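Local coordinates for protein 3-ketosteroid-delta4-5alpha-dehydrogenase (Rhodococcus jostii, PDB 4AT2) that uses a bound FAD to oxidise 3-ketosteroids, most likely introducing the delta-4 double bond into 5alpha-steroids during steroid catabolism, at residues 103-115 against 121-133. Residues are numbered along the deposited sequence; the frame is centred on the assembly and turned at random.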
loop_
_atom_site.group_PDB
_atom_site.type_symbol
_atom_site.label_atom_id
_atom_site.label_comp_id
_atom_site.label_asym_id
_atom_site.label_seq_id
_atom_site.Cartn_x
_atom_site.Cartn_y
_atom_site.Cartn_z
ATOM N N ASP A 103 30.025 13.471 0.838
ATOM C CA ASP A 103 28.567 13.487 0.824
ATOM C C ASP A 103 28.105 14.920 1.032
ATOM O O ASP A 103 28.878 15.777 1.485
ATOM C CB ASP A 103 27.996 12.585 1.941
ATOM C CG ASP A 103 26.560 12.152 1.687
ATOM O OD1 ASP A 103 26.073 12.240 0.526
ATOM O OD2 ASP A 103 25.917 11.700 2.669
ATOM N N SER A 104 26.852 15.176 0.675
ATOM C CA SER A 104 26.248 16.495 0.818
ATOM C C SER A 104 24.762 16.308 1.073
ATOM O O SER A 104 24.210 15.254 0.739
ATOM C CB SER A 104 26.434 17.313 -0.464
ATOM O OG SER A 104 25.702 16.734 -1.531
ATOM N N PRO A 105 24.108 17.323 1.653
ATOM C CA PRO A 105 22.661 17.231 1.821
ATOM C C PRO A 105 21.916 16.999 0.511
ATOM O O PRO A 105 20.935 16.250 0.506
ATOM C CB PRO A 105 22.294 18.570 2.453
ATOM C CG PRO A 105 23.518 18.923 3.239
ATOM C CD PRO A 105 24.659 18.501 2.351
ATOM N N GLU A 106 22.379 17.600 -0.588
ATOM C CA GLU A 106 21.708 17.390 -1.872
ATOM C C GLU A 106 21.854 15.954 -2.364
ATOM O O GLU A 106 20.897 15.370 -2.879
ATOM C CB GLU A 106 22.184 18.378 -2.946
ATOM C CG GLU A 106 21.332 18.358 -4.222
ATOM C CD GLU A 106 19.822 18.422 -3.966
ATOM O OE1 GLU A 106 19.340 19.327 -3.231
ATOM O OE2 GLU A 106 19.103 17.539 -4.493
ATOM N N ASN A 107 23.053 15.396 -2.207
ATOM C CA ASN A 107 23.303 14.017 -2.619
ATOM C C ASN A 107 22.490 13.032 -1.771
ATOM O O ASN A 107 21.886 12.086 -2.288
ATOM C CB ASN A 107 24.794 13.708 -2.536
ATOM C CG ASN A 107 25.138 12.384 -3.174
ATOM O OD1 ASN A 107 24.788 12.132 -4.335
ATOM N ND2 ASN A 107 25.804 11.518 -2.415
ATOM N N MET A 108 22.467 13.281 -0.467
ATOM C CA MET A 108 21.675 12.473 0.446
ATOM C C MET A 108 20.190 12.525 0.079
ATOM O O MET A 108 19.522 11.489 0.048
ATOM C CB MET A 108 21.906 12.954 1.873
ATOM C CG MET A 108 21.271 12.086 2.932
ATOM S SD MET A 108 21.761 12.752 4.528
ATOM C CE MET A 108 20.654 11.837 5.590
ATOM N N LYS A 109 19.688 13.726 -0.202
ATOM C CA LYS A 109 18.276 13.904 -0.567
ATOM C C LYS A 109 17.949 13.140 -1.861
ATOM O O LYS A 109 16.925 12.459 -1.952
ATOM C CB LYS A 109 17.930 15.401 -0.715
ATOM C CG LYS A 109 16.514 15.638 -1.244
ATOM C CD LYS A 109 16.227 17.100 -1.566
ATOM C CE LYS A 109 14.957 17.216 -2.405
ATOM N NZ LYS A 109 14.446 18.617 -2.454
ATOM N N THR A 110 18.838 13.234 -2.848
ATOM C CA THR A 110 18.629 12.569 -4.134
ATOM C C THR A 110 18.507 11.067 -3.929
ATOM O O THR A 110 17.597 10.423 -4.471
ATOM C CB THR A 110 19.753 12.922 -5.121
ATOM O OG1 THR A 110 19.730 14.340 -5.346
ATOM C CG2 THR A 110 19.553 12.195 -6.470
ATOM N N PHE A 111 19.400 10.519 -3.114
ATOM C CA PHE A 111 19.316 9.101 -2.804
ATOM C C PHE A 111 18.000 8.753 -2.102
ATOM O O PHE A 111 17.316 7.787 -2.478
ATOM C CB PHE A 111 20.489 8.609 -1.939
ATOM C CG PHE A 111 20.278 7.211 -1.441
ATOM C CD1 PHE A 111 20.502 6.120 -2.285
ATOM C CD2 PHE A 111 19.761 6.982 -0.168
ATOM C CE1 PHE A 111 20.262 4.824 -1.852
ATOM C CE2 PHE A 111 19.514 5.691 0.269
ATOM C CZ PHE A 111 19.769 4.613 -0.571
ATOM N N MET A 112 17.669 9.509 -1.060
ATOM C CA MET A 112 16.517 9.156 -0.226
ATOM C C MET A 112 15.200 9.245 -0.999
ATOM O O MET A 112 14.338 8.385 -0.845
ATOM C CB MET A 112 16.460 10.016 1.039
ATOM C CG MET A 112 17.581 9.689 2.024
ATOM S SD MET A 112 17.546 10.730 3.496
ATOM C CE MET A 112 16.247 9.950 4.462
ATOM N N MET A 113 15.050 10.276 -1.826
ATOM C CA MET A 113 13.836 10.420 -2.653
ATOM C C MET A 113 13.667 9.215 -3.579
ATOM O O MET A 113 12.554 8.706 -3.764
ATOM C CB MET A 113 13.872 11.719 -3.478
ATOM C CG MET A 113 13.742 12.991 -2.655
ATOM S SD MET A 113 12.248 13.060 -1.644
ATOM C CE MET A 113 10.973 13.060 -2.909
ATOM N N ALA A 114 14.779 8.746 -4.143
ATOM C CA ALA A 114 14.742 7.607 -5.063
ATOM C C ALA A 114 14.490 6.276 -4.361
ATOM O O ALA A 114 13.744 5.437 -4.876
ATOM C CB ALA A 114 16.039 7.545 -5.866
ATOM N N ALA A 115 15.106 6.084 -3.194
ATOM C CA ALA A 115 15.133 4.779 -2.536
ATOM C C ALA A 115 13.986 4.558 -1.569
ATOM O O ALA A 115 13.655 3.413 -1.270
ATOM C CB ALA A 115 16.465 4.559 -1.820
ATOM N N ASP A 121 8.006 12.091 1.110
ATOM C CA ASP A 121 7.714 13.469 1.515
ATOM C C ASP A 121 8.942 14.337 1.250
ATOM O O ASP A 121 9.890 14.319 2.031
ATOM C CB ASP A 121 7.351 13.470 3.009
ATOM C CG ASP A 121 6.899 14.829 3.520
ATOM O OD1 ASP A 121 7.314 15.872 2.975
ATOM O OD2 ASP A 121 6.135 14.846 4.509
ATOM N N GLU A 122 8.924 15.096 0.155
ATOM C CA GLU A 122 10.113 15.836 -0.251
ATOM C C GLU A 122 10.496 16.909 0.775
ATOM O O GLU A 122 11.679 17.090 1.088
ATOM C CB GLU A 122 9.953 16.448 -1.649
ATOM C CG GLU A 122 11.277 16.966 -2.198
ATOM C CD GLU A 122 11.171 17.617 -3.563
ATOM O OE1 GLU A 122 10.099 17.531 -4.211
ATOM O OE2 GLU A 122 12.177 18.221 -3.984
ATOM N N GLU A 123 9.500 17.608 1.304
ATOM C CA GLU A 123 9.767 18.617 2.327
ATOM C C GLU A 123 10.480 17.998 3.528
ATOM O O GLU A 123 11.475 18.540 4.009
ATOM C CB GLU A 123 8.476 19.316 2.778
ATOM C CG GLU A 123 8.717 20.427 3.795
ATOM C CD GLU A 123 7.455 20.889 4.520
ATOM O OE1 GLU A 123 6.425 20.196 4.503
ATOM O OE2 GLU A 123 7.497 21.963 5.141
ATOM N N LYS A 124 9.954 16.875 4.020
ATOM C CA LYS A 124 10.526 16.229 5.204
ATOM C C LYS A 124 11.929 15.701 4.933
ATOM O O LYS A 124 12.839 15.933 5.718
ATOM C CB LYS A 124 9.624 15.102 5.731
ATOM C CG LYS A 124 9.993 14.654 7.141
ATOM C CD LYS A 124 9.070 13.566 7.692
ATOM C CE LYS A 124 7.640 14.082 7.771
ATOM N NZ LYS A 124 6.970 13.778 9.059
ATOM N N ILE A 125 12.104 14.992 3.819
ATOM C CA ILE A 125 13.428 14.475 3.474
ATOM C C ILE A 125 14.449 15.603 3.301
ATOM O O ILE A 125 15.564 15.503 3.820
ATOM C CB ILE A 125 13.377 13.501 2.284
ATOM C CG1 ILE A 125 12.771 12.169 2.774
ATOM C CG2 ILE A 125 14.768 13.280 1.698
ATOM C CD1 ILE A 125 12.491 11.153 1.683
ATOM N N THR A 126 14.056 16.680 2.621
ATOM C CA THR A 126 14.949 17.839 2.427
ATOM C C THR A 126 15.401 18.391 3.780
ATOM O O THR A 126 16.604 18.589 4.027
ATOM C CB THR A 126 14.291 18.939 1.561
ATOM O OG1 THR A 126 13.893 18.371 0.311
ATOM C CG2 THR A 126 15.273 20.080 1.268
ATOM N N ASP A 127 14.427 18.591 4.660
ATOM C CA ASP A 127 14.661 19.078 6.009
ATOM C C ASP A 127 15.596 18.146 6.808
ATOM O O ASP A 127 16.544 18.598 7.445
ATOM C CB ASP A 127 13.298 19.224 6.694
ATOM C CG ASP A 127 13.408 19.638 8.129
ATOM O OD1 ASP A 127 13.830 20.780 8.385
ATOM O OD2 ASP A 127 13.029 18.835 8.999
ATOM N N TYR A 128 15.319 16.847 6.764
ATOM C CA TYR A 128 16.146 15.849 7.436
ATOM C C TYR A 128 17.587 15.891 6.928
ATOM O O TYR A 128 18.539 15.775 7.716
ATOM C CB TYR A 128 15.531 14.472 7.174
ATOM C CG TYR A 128 16.170 13.315 7.910
ATOM C CD1 TYR A 128 15.865 13.051 9.244
ATOM C CD2 TYR A 128 17.050 12.457 7.247
ATOM C CE1 TYR A 128 16.440 11.972 9.909
ATOM C CE2 TYR A 128 17.628 11.383 7.898
ATOM C CZ TYR A 128 17.318 11.144 9.222
ATOM O OH TYR A 128 17.890 10.074 9.860
ATOM N N CYS A 129 17.750 16.051 5.618
ATOM C CA CYS A 129 19.090 16.062 5.025
ATOM C C CYS A 129 19.862 17.335 5.367
ATOM O O CYS A 129 21.061 17.289 5.682
ATOM C CB CYS A 129 19.004 15.881 3.510
ATOM S SG CYS A 129 18.477 14.216 3.074
ATOM N N GLU A 130 19.180 18.472 5.298
ATOM C CA GLU A 130 19.832 19.743 5.590
ATOM C C GLU A 130 20.284 19.843 7.048
ATOM O O GLU A 130 21.264 20.536 7.355
ATOM C CB GLU A 130 18.936 20.921 5.210
ATOM C CG GLU A 130 18.698 21.064 3.713
ATOM C CD GLU A 130 19.954 21.352 2.889
ATOM O OE1 GLU A 130 20.921 21.965 3.404
ATOM O OE2 GLU A 130 19.966 20.977 1.694
ATOM N N GLY A 131 19.581 19.147 7.942
ATOM C CA GLY A 131 19.920 19.177 9.367
ATOM C C GLY A 131 20.740 17.989 9.856
ATOM O O GLY A 131 20.969 17.853 11.061
ATOM N N SER A 132 21.189 17.133 8.933
ATOM C CA SER A 132 21.776 15.837 9.329
ATOM C C SER A 132 23.113 15.944 10.072
ATOM O O SER A 132 23.315 15.300 11.104
ATOM C CB SER A 132 21.905 14.896 8.124
ATOM O OG SER A 132 21.999 13.543 8.562
ATOM N N VAL A 133 24.028 16.752 9.540
ATOM C CA VAL A 133 25.318 16.942 10.202
ATOM C C VAL A 133 25.142 17.563 11.592
ATOM O O VAL A 133 25.757 17.103 12.553
ATOM C CB VAL A 133 26.283 17.758 9.307
ATOM C CG1 VAL A 133 27.579 18.119 10.041
ATOM C CG2 VAL A 133 26.600 16.971 8.041
HETATM O O HOH W 1 18.790 18.542 0.613
#
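Met108 and Met112 bring their methyl groups obliquely to the Tyr128 ring: Met108 CE lies 3.8 Å from Tyr128 CE2, and Met112 CE 3.8 Å from Tyr128 CD2. Met112 SD lies 5.3 Å from the centroid of the Tyr128 ring, 72° off its normal, an oblique Met-aromatic contact. Phe497 of helix 490-507 also meets the ring, and the Tyr128 hydroxyl bonds to Tyr88 O. Beside it, Cys129 fits as a knob among Pro105, Met108, Lys109 and Met112, with Cys129 SG 3.5 Å from Met108 CG. The axes of helices 105-115 and 122-130 run at 144° and approach to 8.7 Å.

Lys109 is the reciprocal knob, among Glu122, Ile125, Thr126 and Cys129. Its CG stands anti to the backbone N (chi1 174°) and the chain runs extended over Thr126, so that NZ donates to Thr126 OG1 at 2.8 Å and to the anti lone pair of Glu122 OE2 at 2.8 Å. Thr126 OG1 in turn donates to Glu122 O, from above its carbonyl plane. An alanine replacing Lys109 would probably leave Glu122 without its salt-bridge mate and open a gap over Thr126.

Chemically, this helical hairpin has two unlike sides: that of Met108, Met112, Cys129 and the Tyr128 side chain, about 8 Å from the bound FAD, is apolar and rich in sulfur, while the Lys109-Glu122 pair ties the more exposed side.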